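Long-range contacts in minor fimbrium anchoring subunit Mfa2 (Porphyromonas gingivalis, PDB 5NFI), which anchors the minor (Mfa1) fimbriae in the outer membrane and regulates their length, without being part of the filament itself: residues Arg3-Asn8 against Ile133-Asn138; Gln12-Glu17 against Leu244-Asp249; Leu65-Ala70 against Ser117-Leu122; Val148-Leu153 against Leu254-Cys259; Glu157-Lys162 against Val215-Thr220. One frame throughout, in Å; residues are numbered along the deposited sequence.

Overall arrangement
From the N terminus, segment 3-8 of strand 3-10 pairs, 125 residues later, with the start of strand 133-151 in contact 1. Within the loop so formed, contact 3 joins strands 64-72 and 113-122, its centre about 8 Å from that of contact 1. The far end of strand 133-151 enters contact 4, about 50 Å away between centres on the other side of the molecule, and contact 5 lies within the loop that contact 4 closes. The widest loop belongs to contact 2, which encloses contacts 3 and 5 and crosses contacts 1 and 4. Its disulfide thus fastens two loops near the middle of an elongated chain, while strand 133-151 runs through both ends.

Contact 1: Arg3-Asn8 against Ile133-Asn138; sequences RGVYVN and IHTRAN
Gly-4 to Asn-8 and Ile-133 to Ala-137 pair as parallel strands whose short axes cross at 29°; five backbone hydrogen bonds alternate in direction, first from Ile-133 N to Gly-4 O (3.2 Å) and last from Ala-137 N to Asn-8 O (2.9 Å). One face is aliphatic. Ile-133 holds CG1 between its backbone N and carbonyl carbon (chi1 66°), laying it across both methyls of Val-5, 3.7 Å from Val-5 CG2. Next along, Thr-135 CG2 fills the step between two valines, 3.6 Å from Val-5 CG1 and equally close to Val-7 CG2. This face turns inward in a probably transthyretin-like beta sandwich, with strand 56-60 on the other edge of strand 3-10 and Val-120 of strand 113-122 packed on Ile-133. The opposite face is polar and aromatic. Tyr-6 and His-134 point the same way, Tyr-6 CD2 sitting over one imidazole face 3.5 Å from His-134 CE1; the planes, 28° apart, are slid until the rings scarcely overlap. His-134 ND1 is hydrogen-bonded to Glu-55 OE2. Asn-8 and Arg-136 also lie side by side, yet Asn-8 spends its ND2 on the carbonyls of Ser-51 and Lys-54, and Arg-136 makes a cation-pi contact with Tyr-10.

Contact 2: Gln12-Glu17 against Leu244-Asp249; sequences QTECAE and LRCIND
A disulfide between two irregular loops, Cys-15 to Cys-246, carries this contact and fastens the segment after strand 3-10 to the one leading into strand 249-258. The two SG atoms are 2.0 Å apart and the bridge has a chi3 of 90°, near the usual value for a disulfide. In both cysteines SG lies anti to the carbonyl carbon and beside the backbone N (chi1 -36° for Cys-15 and -58° for Cys-246). Noncovalent support is thin. Thr-13 OG1 gives a weak, long hydrogen bond to Cys-246 O at 3.4 Å, and the aliphatic part of Glu-14 lies along the bridge, its CB 3.9 Å from Cys-246 SG. The Glu-14 carboxylate makes no salt bridge with Arg-245, for Glu-14 OE1 stays 6.7 Å from Arg-245 NE. The first loop is braced from within by Gln-12, whose NE2 donates to Ala-16 O (3.1 Å) from above the carbonyl plane. Further out, strand 133-151 ties to both loops: its Asn-138 hydrogen-bonds through ND2 to Gln-12 O, and its Arg-140 hydrogen-bonds to Asn-248 and to Ile-247 O. Leu-244, for its part, packs against helix 229-233.

Contact 3: Leu65-Ala70 against Ser117-Leu122; sequences LYTIFA and SPVVEL
Tyr-66 and Val-120 form an antiparallel hydrogen-bonded pair, and the tight part of the contact runs from there to Ile-68 and Ser-117. Tyr-66 N donates to Val-120 O and Val-120 N to Tyr-66 O, both at 2.9 Å and nearly straight. Beyond this pair strand 113-122 is interrupted, for two steps from Tyr-66 to Ile-68 face three from Val-120 to Ser-117. Ser-117 makes up the difference. With OG held between its backbone N and carbonyl carbon (chi1 82°), the hydroxyl accepts Ile-68 N at 3.2 Å and donates to Pro-118 O at 2.8 Å, while Ser-117 N bonds to Ile-68 O (3.1 Å). The hydroxyl therefore stands in for a main-chain acceptor. The solvent side, by contrast, is built mainly of apolar touches, without side-chain hydrogen bonds between the segments: the extended Glu-121 chain runs past Leu-65 CD2, which meets Glu-121 CB (3.6 Å), CG, CD and OE1 in turn and touches Val-119 CG1 at 3.7 Å. Strand 64-72 bonds on its other edge to strand 28-33, through Thr-67 and Phe-69; on the inner face Tyr-66 packs on Leu-60, Ile-68 on Val-7 and Ile-58, and Val-120 on Val-5, within a probably transthyretin-like sandwich.

Contact 4: Val148-Leu153 against Leu254-Cys259; sequences VSVDSL and LVAHHC
Leu-254 turns its CG beside the backbone N (chi1 -58°), and with an extended chi2 this carries CD1 back along the neighbouring strand to Val-150 CG2 at 3.8 Å and Val-148 CG1 at 4.0 Å. Val-150 has its other methyl, CG1, anti to the backbone N, pointing it forward to Ala-256 CB. That small methyl also takes Leu-153 CD1 at 3.7 Å, so Ala-256 is met by two branched side chains. Beneath these contacts lies a short parallel ladder, the axes 22° apart: Leu-254 N reaches Ser-149 O (2.7 Å), Asp-151 N donates to Leu-254 O (2.8 Å), and Ala-256 N returns to Asp-151 O (3.0 Å). There the first strand ends. Ser-152 has a positive phi of 52°, which swings the chain out of the ladder, and its OG lies 2.8 Å from Ala-256 O. On the opposite face Asp-151 looks outward, its OD2 in a salt bridge with Arg-253 and its OD1 hydrogen-bonded to Thr-195, while Val-255 lies against Gln-270 and Trp-272 of strand 266-273. Strand 249-258 runs on past Ala-256 without this partner, toward Cys-259, which is joined to Cys-261 by a disulfide. Leu-254, Val-150 and Val-148 face strands 159-165 and 211-217, and two strand layers meeting over an aliphatic interior are what a beta sandwich consists of; family membership makes a transthyretin-like one probable.

Contact 5: Glu157-Lys162 against Val215-Thr220; sequences ENYEIK and VTHKPT
Tyr-159 to Ile-161 and Val-215 to His-217 form an antiparallel strand pair, part of the layer that faces strand 133-151 in a probably transthyretin-like sandwich. Backbone hydrogen bonds come first. Glu-160 N donates to Thr-216 O (2.8 Å), Thr-216 N returns to Glu-160 O (3.0 Å), and past the strand end Lys-218 N reaches Asn-158 O (2.7 Å). Aromatic contact follows at Tyr-159 and His-217, where the rings meet edge to face with planes 60° apart. His-217 CD2 sits over one phenol face, toward its rim, 3.5 Å from Tyr-159 CZ. Two torsions set this up: Tyr-159 turns its ring beside its own backbone N (chi1 -62°), whereas His-217 has CG anti to N (chi1 -176°). Aliphatic contact is sparse inside, where Ile-161 and Val-215 are only loosely apposed and both pack on Val-150. Toward solvent, Asn-158 and Pro-219 cross at about a right angle, with Asn-158 CB 3.9 Å from Pro-219 CD, and that same CD lies over the centre of one His-217 ring face. Glu-160 and Lys-218 cross likewise, by carbon chains and not charge: Glu-160 OE1 and Lys-218 NZ stand 5.8 Å apart, while Glu-160 CB touches Lys-218 CG at 3.5 Å.

Contact 1: Arg3-Asn8 against Ile133-Asn138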
# COMPACT_ATOMS: atom_id res chain seq x y z
N ARG A 3 7.76 -23.28 -22.60
CA ARG A 3 7.20 -21.97 -22.93
C ARG A 3 7.08 -21.04 -21.71
O ARG A 3 7.08 -21.48 -20.55
CB ARG A 3 5.82 -22.12 -23.58
CG ARG A 3 5.74 -23.15 -24.71
CD ARG A 3 4.73 -22.73 -25.73
NE ARG A 3 5.13 -21.49 -26.37
CZ ARG A 3 4.40 -20.86 -27.28
NH1 ARG A 3 3.23 -21.37 -27.63
NH2 ARG A 3 4.83 -19.73 -27.83
N GLY A 4 6.95 -19.74 -21.97
CA GLY A 4 6.86 -18.77 -20.90
C GLY A 4 6.92 -17.33 -21.36
O GLY A 4 7.14 -17.05 -22.53
N VAL A 5 6.68 -16.42 -20.41
CA VAL A 5 6.70 -14.98 -20.65
C VAL A 5 7.92 -14.37 -19.99
O VAL A 5 8.12 -14.56 -18.80
CB VAL A 5 5.45 -14.27 -20.07
CG1 VAL A 5 5.43 -12.81 -20.50
CG2 VAL A 5 4.18 -14.96 -20.50
N TYR A 6 8.72 -13.61 -20.72
CA TYR A 6 9.74 -12.82 -20.05
C TYR A 6 9.10 -11.50 -19.62
O TYR A 6 8.40 -10.86 -20.40
CB TYR A 6 10.95 -12.57 -20.95
CG TYR A 6 11.80 -13.79 -21.17
CD1 TYR A 6 12.67 -14.26 -20.19
CD2 TYR A 6 11.75 -14.49 -22.38
CE1 TYR A 6 13.45 -15.39 -20.40
CE2 TYR A 6 12.52 -15.59 -22.59
CZ TYR A 6 13.37 -16.05 -21.61
OH TYR A 6 14.14 -17.17 -21.84
N VAL A 7 9.34 -11.11 -18.37
CA VAL A 7 8.75 -9.90 -17.82
C VAL A 7 9.81 -8.95 -17.31
O VAL A 7 10.72 -9.33 -16.57
CB VAL A 7 7.77 -10.21 -16.68
CG1 VAL A 7 7.18 -8.93 -16.14
CG2 VAL A 7 6.65 -11.12 -17.16
N ASN A 8 9.68 -7.70 -17.73
CA ASN A 8 10.54 -6.62 -17.30
C ASN A 8 9.83 -5.74 -16.28
O ASN A 8 8.68 -5.34 -16.48
CB ASN A 8 10.97 -5.78 -18.50
CG ASN A 8 11.71 -4.54 -18.09
OD1 ASN A 8 11.11 -3.47 -17.90
ND2 ASN A 8 13.02 -4.66 -17.92
N ILE A 133 7.30 -15.25 -25.14
CA ILE A 133 6.88 -13.88 -25.40
C ILE A 133 7.51 -12.94 -24.38
O ILE A 133 8.21 -13.37 -23.47
CB ILE A 133 5.35 -13.73 -25.39
CG1 ILE A 133 4.79 -13.99 -24.00
CG2 ILE A 133 4.72 -14.69 -26.38
CD1 ILE A 133 3.30 -14.09 -23.99
N HIS A 134 7.28 -11.65 -24.55
CA HIS A 134 7.79 -10.66 -23.62
C HIS A 134 6.72 -9.68 -23.23
O HIS A 134 5.73 -9.52 -23.94
CB HIS A 134 8.98 -9.91 -24.22
CG HIS A 134 10.16 -10.78 -24.48
ND1 HIS A 134 11.33 -10.68 -23.77
CD2 HIS A 134 10.35 -11.78 -25.38
CE1 HIS A 134 12.20 -11.58 -24.21
NE2 HIS A 134 11.63 -12.26 -25.19
N THR A 135 6.92 -9.03 -22.09
CA THR A 135 6.04 -7.98 -21.62
C THR A 135 6.74 -7.16 -20.54
O THR A 135 7.82 -7.53 -20.08
CB THR A 135 4.72 -8.55 -21.07
OG1 THR A 135 3.78 -7.49 -20.85
CG2 THR A 135 4.95 -9.31 -19.78
N ARG A 136 6.13 -6.03 -20.16
CA ARG A 136 6.61 -5.18 -19.08
C ARG A 136 5.50 -5.03 -18.05
O ARG A 136 4.31 -5.13 -18.40
CB ARG A 136 7.01 -3.79 -19.60
CG ARG A 136 8.13 -3.81 -20.59
CD ARG A 136 8.42 -2.43 -21.17
NE ARG A 136 9.05 -1.50 -20.23
CZ ARG A 136 8.57 -0.31 -19.87
NH1 ARG A 136 7.41 0.14 -20.35
NH2 ARG A 136 9.25 0.45 -19.02
N ALA A 137 5.88 -4.77 -16.80
CA ALA A 137 4.92 -4.52 -15.73
C ALA A 137 5.34 -3.33 -14.86
O ALA A 137 6.51 -3.20 -14.52
CB ALA A 137 4.75 -5.76 -14.88
N ASN A 138 4.38 -2.48 -14.50
CA ASN A 138 4.66 -1.27 -13.71
C ASN A 138 4.39 -1.48 -12.22
O ASN A 138 3.25 -1.62 -11.78
CB ASN A 138 3.83 -0.10 -14.23
CG ASN A 138 4.19 1.24 -13.56
OD1 ASN A 138 4.91 1.28 -12.56
ND2 ASN A 138 3.68 2.33 -14.12

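Contact 2: Gln12-Glu17 against Leu244-Asp249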
# COMPACT_ATOMS: atom_id res chain seq x y z
N GLN A 12 6.83 3.53 -12.96
CA GLN A 12 6.54 4.83 -13.50
C GLN A 12 5.19 5.25 -12.99
O GLN A 12 4.16 4.67 -13.32
CB GLN A 12 6.57 4.82 -15.02
CG GLN A 12 6.41 6.18 -15.63
CD GLN A 12 6.96 6.25 -17.03
OE1 GLN A 12 7.15 5.23 -17.70
NE2 GLN A 12 7.23 7.46 -17.49
N THR A 13 5.20 6.28 -12.17
CA THR A 13 4.09 6.50 -11.27
C THR A 13 2.82 7.09 -11.87
O THR A 13 1.77 6.97 -11.23
CB THR A 13 4.52 7.39 -10.13
OG1 THR A 13 3.47 7.41 -9.16
CG2 THR A 13 4.80 8.80 -10.62
N GLU A 14 2.93 7.70 -13.06
CA GLU A 14 1.87 8.46 -13.77
C GLU A 14 2.16 9.96 -13.80
O GLU A 14 1.82 10.64 -14.76
CB GLU A 14 0.48 8.24 -13.16
CG GLU A 14 -0.61 9.18 -13.60
CD GLU A 14 -1.94 8.81 -12.97
OE1 GLU A 14 -2.18 7.58 -12.78
OE2 GLU A 14 -2.71 9.74 -12.64
N CYS A 15 2.78 10.47 -12.75
CA CYS A 15 3.30 11.83 -12.77
C CYS A 15 4.77 11.82 -13.19
O CYS A 15 5.39 12.87 -13.35
CB CYS A 15 3.14 12.52 -11.41
SG CYS A 15 1.63 12.08 -10.52
N ALA A 16 5.33 10.62 -13.35
CA ALA A 16 6.72 10.49 -13.77
C ALA A 16 6.83 10.52 -15.29
O ALA A 16 6.04 9.90 -16.00
CB ALA A 16 7.32 9.21 -13.21
N GLU A 17 7.81 11.25 -15.81
CA GLU A 17 7.97 11.35 -17.25
C GLU A 17 8.80 10.19 -17.80
O GLU A 17 8.58 9.76 -18.93
CB GLU A 17 8.60 12.69 -17.64
CG GLU A 17 7.58 13.78 -17.98
CD GLU A 17 7.38 13.96 -19.49
OE1 GLU A 17 8.19 13.44 -20.29
OE2 GLU A 17 6.39 14.62 -19.87
N LEU A 244 -3.03 10.57 -4.64
CA LEU A 244 -2.65 9.31 -4.00
C LEU A 244 -2.01 8.31 -4.96
O LEU A 244 -1.30 7.41 -4.54
CB LEU A 244 -3.86 8.65 -3.36
CG LEU A 244 -4.61 9.42 -2.29
CD1 LEU A 244 -5.79 8.60 -1.83
CD2 LEU A 244 -3.67 9.72 -1.16
N ARG A 245 -2.28 8.47 -6.25
CA ARG A 245 -1.80 7.50 -7.22
C ARG A 245 -0.40 7.83 -7.70
O ARG A 245 0.15 7.10 -8.51
CB ARG A 245 -2.77 7.37 -8.39
CG ARG A 245 -4.26 7.34 -7.99
CD ARG A 245 -4.55 6.46 -6.73
NE ARG A 245 -3.69 5.27 -6.63
CZ ARG A 245 -3.57 4.53 -5.52
NH1 ARG A 245 -4.21 4.88 -4.41
NH2 ARG A 245 -2.77 3.48 -5.52
N CYS A 246 0.20 8.89 -7.16
CA CYS A 246 1.56 9.27 -7.55
C CYS A 246 2.46 9.48 -6.35
O CYS A 246 3.67 9.58 -6.50
CB CYS A 246 1.56 10.54 -8.40
SG CYS A 246 0.58 10.45 -9.90
N ILE A 247 1.86 9.55 -5.17
CA ILE A 247 2.61 9.93 -3.97
C ILE A 247 2.52 8.85 -2.88
O ILE A 247 1.59 8.05 -2.88
CB ILE A 247 2.10 11.29 -3.44
CG1 ILE A 247 3.16 11.96 -2.57
CG2 ILE A 247 0.80 11.14 -2.69
CD1 ILE A 247 4.40 12.34 -3.36
N ASN A 248 3.49 8.83 -1.97
CA ASN A 248 3.51 7.81 -0.90
C ASN A 248 4.03 8.33 0.44
O ASN A 248 4.30 7.55 1.36
CB ASN A 248 4.36 6.61 -1.33
CG ASN A 248 3.76 5.87 -2.50
OD1 ASN A 248 4.08 6.13 -3.66
ND2 ASN A 248 2.87 4.95 -2.20
N ASP A 249 4.18 9.64 0.56
CA ASP A 249 4.64 10.25 1.80
C ASP A 249 3.73 11.40 2.17
O ASP A 249 3.42 12.26 1.34
CB ASP A 249 6.08 10.71 1.66
CG ASP A 249 7.05 9.56 1.73
OD1 ASP A 249 7.03 8.75 0.79
OD2 ASP A 249 7.82 9.46 2.72

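Contact 3: Leu65-Ala70 against Ser117-Leu122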
# COMPACT_ATOMS: atom_id res chain seq x y z
N LEU A 65 -4.42 -16.87 -23.26
CA LEU A 65 -4.31 -15.52 -22.71
C LEU A 65 -3.93 -15.60 -21.25
O LEU A 65 -4.48 -16.40 -20.50
CB LEU A 65 -5.61 -14.73 -22.87
CG LEU A 65 -5.94 -14.22 -24.28
CD1 LEU A 65 -7.26 -13.47 -24.25
CD2 LEU A 65 -4.83 -13.33 -24.84
N TYR A 66 -2.97 -14.78 -20.85
CA TYR A 66 -2.59 -14.77 -19.45
C TYR A 66 -2.37 -13.35 -18.98
O TYR A 66 -2.04 -12.46 -19.76
CB TYR A 66 -1.31 -15.57 -19.21
CG TYR A 66 -1.39 -17.04 -19.54
CD1 TYR A 66 -1.21 -17.49 -20.85
CD2 TYR A 66 -1.59 -17.99 -18.54
CE1 TYR A 66 -1.25 -18.84 -21.15
CE2 TYR A 66 -1.64 -19.33 -18.83
CZ TYR A 66 -1.47 -19.76 -20.13
OH TYR A 66 -1.51 -21.10 -20.43
N THR A 67 -2.59 -13.14 -17.69
CA THR A 67 -2.22 -11.90 -17.05
C THR A 67 -1.28 -12.26 -15.92
O THR A 67 -1.41 -13.31 -15.29
CB THR A 67 -3.44 -11.12 -16.51
OG1 THR A 67 -4.47 -11.09 -17.50
CG2 THR A 67 -3.04 -9.71 -16.14
N ILE A 68 -0.30 -11.40 -15.69
CA ILE A 68 0.66 -11.64 -14.64
C ILE A 68 0.47 -10.63 -13.51
O ILE A 68 0.33 -9.43 -13.75
CB ILE A 68 2.08 -11.58 -15.21
CG1 ILE A 68 2.53 -13.01 -15.55
CG2 ILE A 68 3.04 -10.94 -14.23
CD1 ILE A 68 3.73 -13.08 -16.45
N PHE A 69 0.43 -11.14 -12.28
CA PHE A 69 0.37 -10.28 -11.10
C PHE A 69 1.71 -10.35 -10.38
O PHE A 69 2.27 -11.43 -10.19
CB PHE A 69 -0.77 -10.71 -10.16
CG PHE A 69 -2.13 -10.75 -10.83
CD1 PHE A 69 -2.47 -9.81 -11.79
CD2 PHE A 69 -3.06 -11.72 -10.50
CE1 PHE A 69 -3.71 -9.84 -12.41
CE2 PHE A 69 -4.29 -11.75 -11.12
CZ PHE A 69 -4.62 -10.81 -12.07
N ALA A 70 2.25 -9.20 -9.99
CA ALA A 70 3.58 -9.23 -9.40
C ALA A 70 3.64 -8.49 -8.06
O ALA A 70 3.13 -7.37 -7.90
CB ALA A 70 4.61 -8.67 -10.36
N SER A 117 0.64 -6.76 -15.29
CA SER A 117 1.09 -6.69 -16.67
C SER A 117 -0.12 -6.55 -17.60
O SER A 117 -1.27 -6.77 -17.18
CB SER A 117 1.88 -7.94 -17.04
OG SER A 117 1.00 -8.99 -17.37
N PRO A 118 0.12 -6.19 -18.86
CA PRO A 118 -1.01 -6.32 -19.77
C PRO A 118 -1.33 -7.79 -20.02
O PRO A 118 -0.57 -8.66 -19.62
CB PRO A 118 -0.53 -5.62 -21.05
CG PRO A 118 0.97 -5.61 -20.95
CD PRO A 118 1.30 -5.57 -19.49
N VAL A 119 -2.46 -8.05 -20.65
CA VAL A 119 -2.78 -9.38 -21.10
C VAL A 119 -1.82 -9.77 -22.21
O VAL A 119 -1.67 -9.04 -23.20
CB VAL A 119 -4.21 -9.47 -21.62
CG1 VAL A 119 -4.49 -10.90 -22.12
CG2 VAL A 119 -5.19 -9.06 -20.55
N VAL A 120 -1.17 -10.91 -22.03
CA VAL A 120 -0.25 -11.44 -23.03
C VAL A 120 -0.82 -12.73 -23.56
O VAL A 120 -1.82 -13.23 -23.04
CB VAL A 120 1.15 -11.67 -22.45
CG1 VAL A 120 1.74 -10.35 -21.97
CG2 VAL A 120 1.11 -12.68 -21.32
N GLU A 121 -0.16 -13.29 -24.57
CA GLU A 121 -0.72 -14.42 -25.29
C GLU A 121 0.33 -15.39 -25.83
O GLU A 121 1.10 -15.03 -26.73
CB GLU A 121 -1.59 -13.90 -26.42
CG GLU A 121 -2.23 -14.95 -27.29
CD GLU A 121 -3.04 -14.29 -28.37
OE1 GLU A 121 -3.19 -13.05 -28.27
OE2 GLU A 121 -3.48 -14.98 -29.32
N LEU A 122 0.36 -16.61 -25.28
CA LEU A 122 1.08 -17.72 -25.90
C LEU A 122 0.32 -18.23 -27.11
O LEU A 122 -0.82 -18.69 -26.96
CB LEU A 122 1.29 -18.87 -24.93
CG LEU A 122 2.51 -18.87 -24.02
CD1 LEU A 122 2.77 -20.30 -23.57
CD2 LEU A 122 3.71 -18.28 -24.73

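Contact 4: Val148-Leu153 against Leu254-Cys259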
# COMPACT_ATOMS: atom_id res chain seq x y z
N VAL A 148 2.47 12.71 11.18
CA VAL A 148 1.40 13.55 11.68
C VAL A 148 1.87 14.32 12.91
O VAL A 148 2.44 13.75 13.83
CB VAL A 148 0.16 12.72 12.04
CG1 VAL A 148 -0.91 13.62 12.65
CG2 VAL A 148 -0.36 12.01 10.82
N SER A 149 1.64 15.63 12.90
CA SER A 149 1.93 16.45 14.06
C SER A 149 0.65 17.08 14.56
O SER A 149 -0.15 17.58 13.76
CB SER A 149 2.95 17.54 13.72
OG SER A 149 3.97 17.04 12.87
N VAL A 150 0.44 17.03 15.87
CA VAL A 150 -0.58 17.85 16.50
C VAL A 150 0.10 18.98 17.24
O VAL A 150 0.99 18.77 18.07
CB VAL A 150 -1.48 17.05 17.44
CG1 VAL A 150 -2.50 17.96 18.09
CG2 VAL A 150 -2.19 15.98 16.66
N ASP A 151 -0.33 20.18 16.90
CA ASP A 151 0.33 21.42 17.25
C ASP A 151 -0.46 22.27 18.24
O ASP A 151 -1.70 22.24 18.26
CB ASP A 151 0.59 22.23 15.99
CG ASP A 151 1.88 22.99 16.04
OD1 ASP A 151 2.82 22.48 16.67
OD2 ASP A 151 1.94 24.09 15.47
N SER A 152 0.27 23.08 19.00
CA SER A 152 -0.30 24.01 19.96
C SER A 152 -1.26 23.27 20.88
O SER A 152 -2.48 23.35 20.73
CB SER A 152 -0.98 25.18 19.25
OG SER A 152 -1.89 24.74 18.26
N LEU A 153 -0.70 22.55 21.83
CA LEU A 153 -1.44 21.59 22.63
C LEU A 153 -0.76 21.44 23.98
O LEU A 153 0.39 21.02 24.05
CB LEU A 153 -1.51 20.25 21.88
CG LEU A 153 -2.36 19.06 22.33
CD1 LEU A 153 -3.81 19.27 21.99
CD2 LEU A 153 -1.84 17.83 21.64
N LEU A 254 -2.02 18.87 12.31
CA LEU A 254 -3.29 19.12 12.97
C LEU A 254 -3.11 20.29 13.94
O LEU A 254 -2.32 20.21 14.87
CB LEU A 254 -3.76 17.87 13.69
CG LEU A 254 -3.91 16.67 12.76
CD1 LEU A 254 -4.33 15.40 13.53
CD2 LEU A 254 -4.88 17.01 11.63
N VAL A 255 -3.81 21.38 13.68
CA VAL A 255 -3.73 22.52 14.57
C VAL A 255 -4.81 22.42 15.63
O VAL A 255 -6.00 22.42 15.32
CB VAL A 255 -3.87 23.83 13.82
CG1 VAL A 255 -3.64 25.00 14.76
CG2 VAL A 255 -2.87 23.85 12.66
N ALA A 256 -4.39 22.27 16.89
CA ALA A 256 -5.32 22.18 18.00
C ALA A 256 -5.56 23.56 18.59
O ALA A 256 -4.70 24.45 18.53
CB ALA A 256 -4.80 21.22 19.06
N HIS A 257 -6.74 23.74 19.17
CA HIS A 257 -7.03 24.95 19.90
C HIS A 257 -8.01 24.61 21.01
O HIS A 257 -8.82 23.68 20.87
CB HIS A 257 -7.60 26.02 18.97
CG HIS A 257 -7.74 27.36 19.62
ND1 HIS A 257 -7.07 27.71 20.77
CD2 HIS A 257 -8.48 28.45 19.27
CE1 HIS A 257 -7.39 28.95 21.11
NE2 HIS A 257 -8.24 29.42 20.21
N HIS A 258 -7.92 25.33 22.12
CA HIS A 258 -8.89 25.15 23.17
C HIS A 258 -10.27 25.45 22.59
O HIS A 258 -10.42 26.32 21.74
CB HIS A 258 -8.58 26.05 24.35
CG HIS A 258 -9.50 25.82 25.51
ND1 HIS A 258 -10.64 26.56 25.71
CD2 HIS A 258 -9.47 24.90 26.50
CE1 HIS A 258 -11.26 26.12 26.79
NE2 HIS A 258 -10.57 25.11 27.29
N CYS A 259 -11.28 24.70 23.04
CA CYS A 259 -12.59 24.73 22.40
C CYS A 259 -13.41 25.96 22.74
O CYS A 259 -14.43 26.20 22.09
CB CYS A 259 -13.40 23.47 22.77
SG CYS A 259 -14.22 23.46 24.41

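Contact 5: Glu157-Lys162 against Val215-Thr220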
# COMPACT_ATOMS: atom_id res chain seq x y z
N GLU A 157 2.25 15.09 25.50
CA GLU A 157 2.47 13.70 25.83
C GLU A 157 1.18 12.98 26.26
O GLU A 157 1.15 11.76 26.32
CB GLU A 157 3.53 13.58 26.94
CG GLU A 157 3.06 14.05 28.31
CD GLU A 157 3.14 15.55 28.48
OE1 GLU A 157 3.39 16.24 27.47
OE2 GLU A 157 2.96 16.03 29.62
N ASN A 158 0.14 13.75 26.56
CA ASN A 158 -1.14 13.18 27.02
C ASN A 158 -2.03 12.80 25.84
O ASN A 158 -3.12 12.26 26.02
CB ASN A 158 -1.89 14.15 27.94
CG ASN A 158 -1.26 14.28 29.34
OD1 ASN A 158 -0.43 13.48 29.75
ND2 ASN A 158 -1.69 15.29 30.08
N TYR A 159 -1.57 13.07 24.62
CA TYR A 159 -2.38 12.78 23.44
C TYR A 159 -1.75 11.72 22.53
O TYR A 159 -0.52 11.57 22.43
CB TYR A 159 -2.64 14.07 22.67
CG TYR A 159 -3.43 15.10 23.48
CD1 TYR A 159 -2.80 15.93 24.40
CD2 TYR A 159 -4.80 15.22 23.32
CE1 TYR A 159 -3.51 16.84 25.13
CE2 TYR A 159 -5.53 16.14 24.06
CZ TYR A 159 -4.88 16.95 24.96
OH TYR A 159 -5.60 17.87 25.69
N GLU A 160 -2.62 10.97 21.86
CA GLU A 160 -2.19 9.85 21.06
C GLU A 160 -2.78 9.92 19.67
O GLU A 160 -3.99 10.08 19.51
CB GLU A 160 -2.59 8.53 21.72
CG GLU A 160 -2.74 7.38 20.75
CD GLU A 160 -2.43 6.05 21.38
OE1 GLU A 160 -2.61 5.91 22.62
OE2 GLU A 160 -1.99 5.14 20.64
N ILE A 161 -1.91 9.82 18.67
CA ILE A 161 -2.33 9.80 17.29
C ILE A 161 -2.44 8.35 16.82
O ILE A 161 -1.56 7.52 17.07
CB ILE A 161 -1.37 10.60 16.41
CG1 ILE A 161 -1.26 12.03 16.97
CG2 ILE A 161 -1.88 10.63 14.97
CD1 ILE A 161 -0.21 12.90 16.32
N LYS A 162 -3.57 8.07 16.17
CA LYS A 162 -3.88 6.75 15.70
C LYS A 162 -4.30 6.79 14.25
O LYS A 162 -4.95 7.73 13.80
CB LYS A 162 -4.99 6.12 16.53
CG LYS A 162 -4.60 5.85 17.95
CD LYS A 162 -5.68 5.05 18.63
CE LYS A 162 -5.63 5.23 20.14
NZ LYS A 162 -6.56 4.28 20.85
N VAL A 215 -7.19 11.56 16.93
CA VAL A 215 -6.42 12.07 18.07
C VAL A 215 -7.22 11.87 19.33
O VAL A 215 -8.39 12.29 19.41
CB VAL A 215 -6.04 13.56 17.94
CG1 VAL A 215 -5.15 13.98 19.10
CG2 VAL A 215 -5.33 13.82 16.64
N THR A 216 -6.57 11.27 20.32
CA THR A 216 -7.20 10.88 21.57
C THR A 216 -6.46 11.41 22.81
O THR A 216 -5.24 11.40 22.88
CB THR A 216 -7.29 9.34 21.67
OG1 THR A 216 -8.13 8.84 20.63
CG2 THR A 216 -7.84 8.91 23.02
N HIS A 217 -7.20 11.86 23.81
CA HIS A 217 -6.60 12.22 25.08
C HIS A 217 -6.42 10.94 25.89
O HIS A 217 -7.41 10.39 26.40
CB HIS A 217 -7.48 13.24 25.82
CG HIS A 217 -6.88 13.74 27.10
ND1 HIS A 217 -7.40 13.42 28.33
CD2 HIS A 217 -5.80 14.52 27.33
CE1 HIS A 217 -6.67 13.98 29.27
NE2 HIS A 217 -5.69 14.66 28.69
N LYS A 218 -5.18 10.47 26.01
CA LYS A 218 -4.88 9.17 26.62
C LYS A 218 -5.38 8.99 28.07
O LYS A 218 -5.95 7.95 28.39
CB LYS A 218 -3.36 8.92 26.59
CG LYS A 218 -2.78 8.73 25.21
CD LYS A 218 -1.35 8.21 25.27
CE LYS A 218 -0.40 9.26 25.78
NZ LYS A 218 0.79 8.67 26.49
N PRO A 219 -5.12 9.98 28.96
CA PRO A 219 -5.53 9.74 30.35
C PRO A 219 -7.03 9.46 30.50
O PRO A 219 -7.42 8.68 31.37
CB PRO A 219 -5.14 11.04 31.04
CG PRO A 219 -4.03 11.56 30.27
CD PRO A 219 -4.37 11.25 28.85
N THR A 220 -7.85 10.07 29.65
CA THR A 220 -9.30 9.97 29.76
C THR A 220 -9.87 9.04 28.71
O THR A 220 -10.93 8.46 28.88
CB THR A 220 -9.95 11.35 29.60
OG1 THR A 220 -9.40 11.99 28.44
CG2 THR A 220 -9.68 12.21 30.81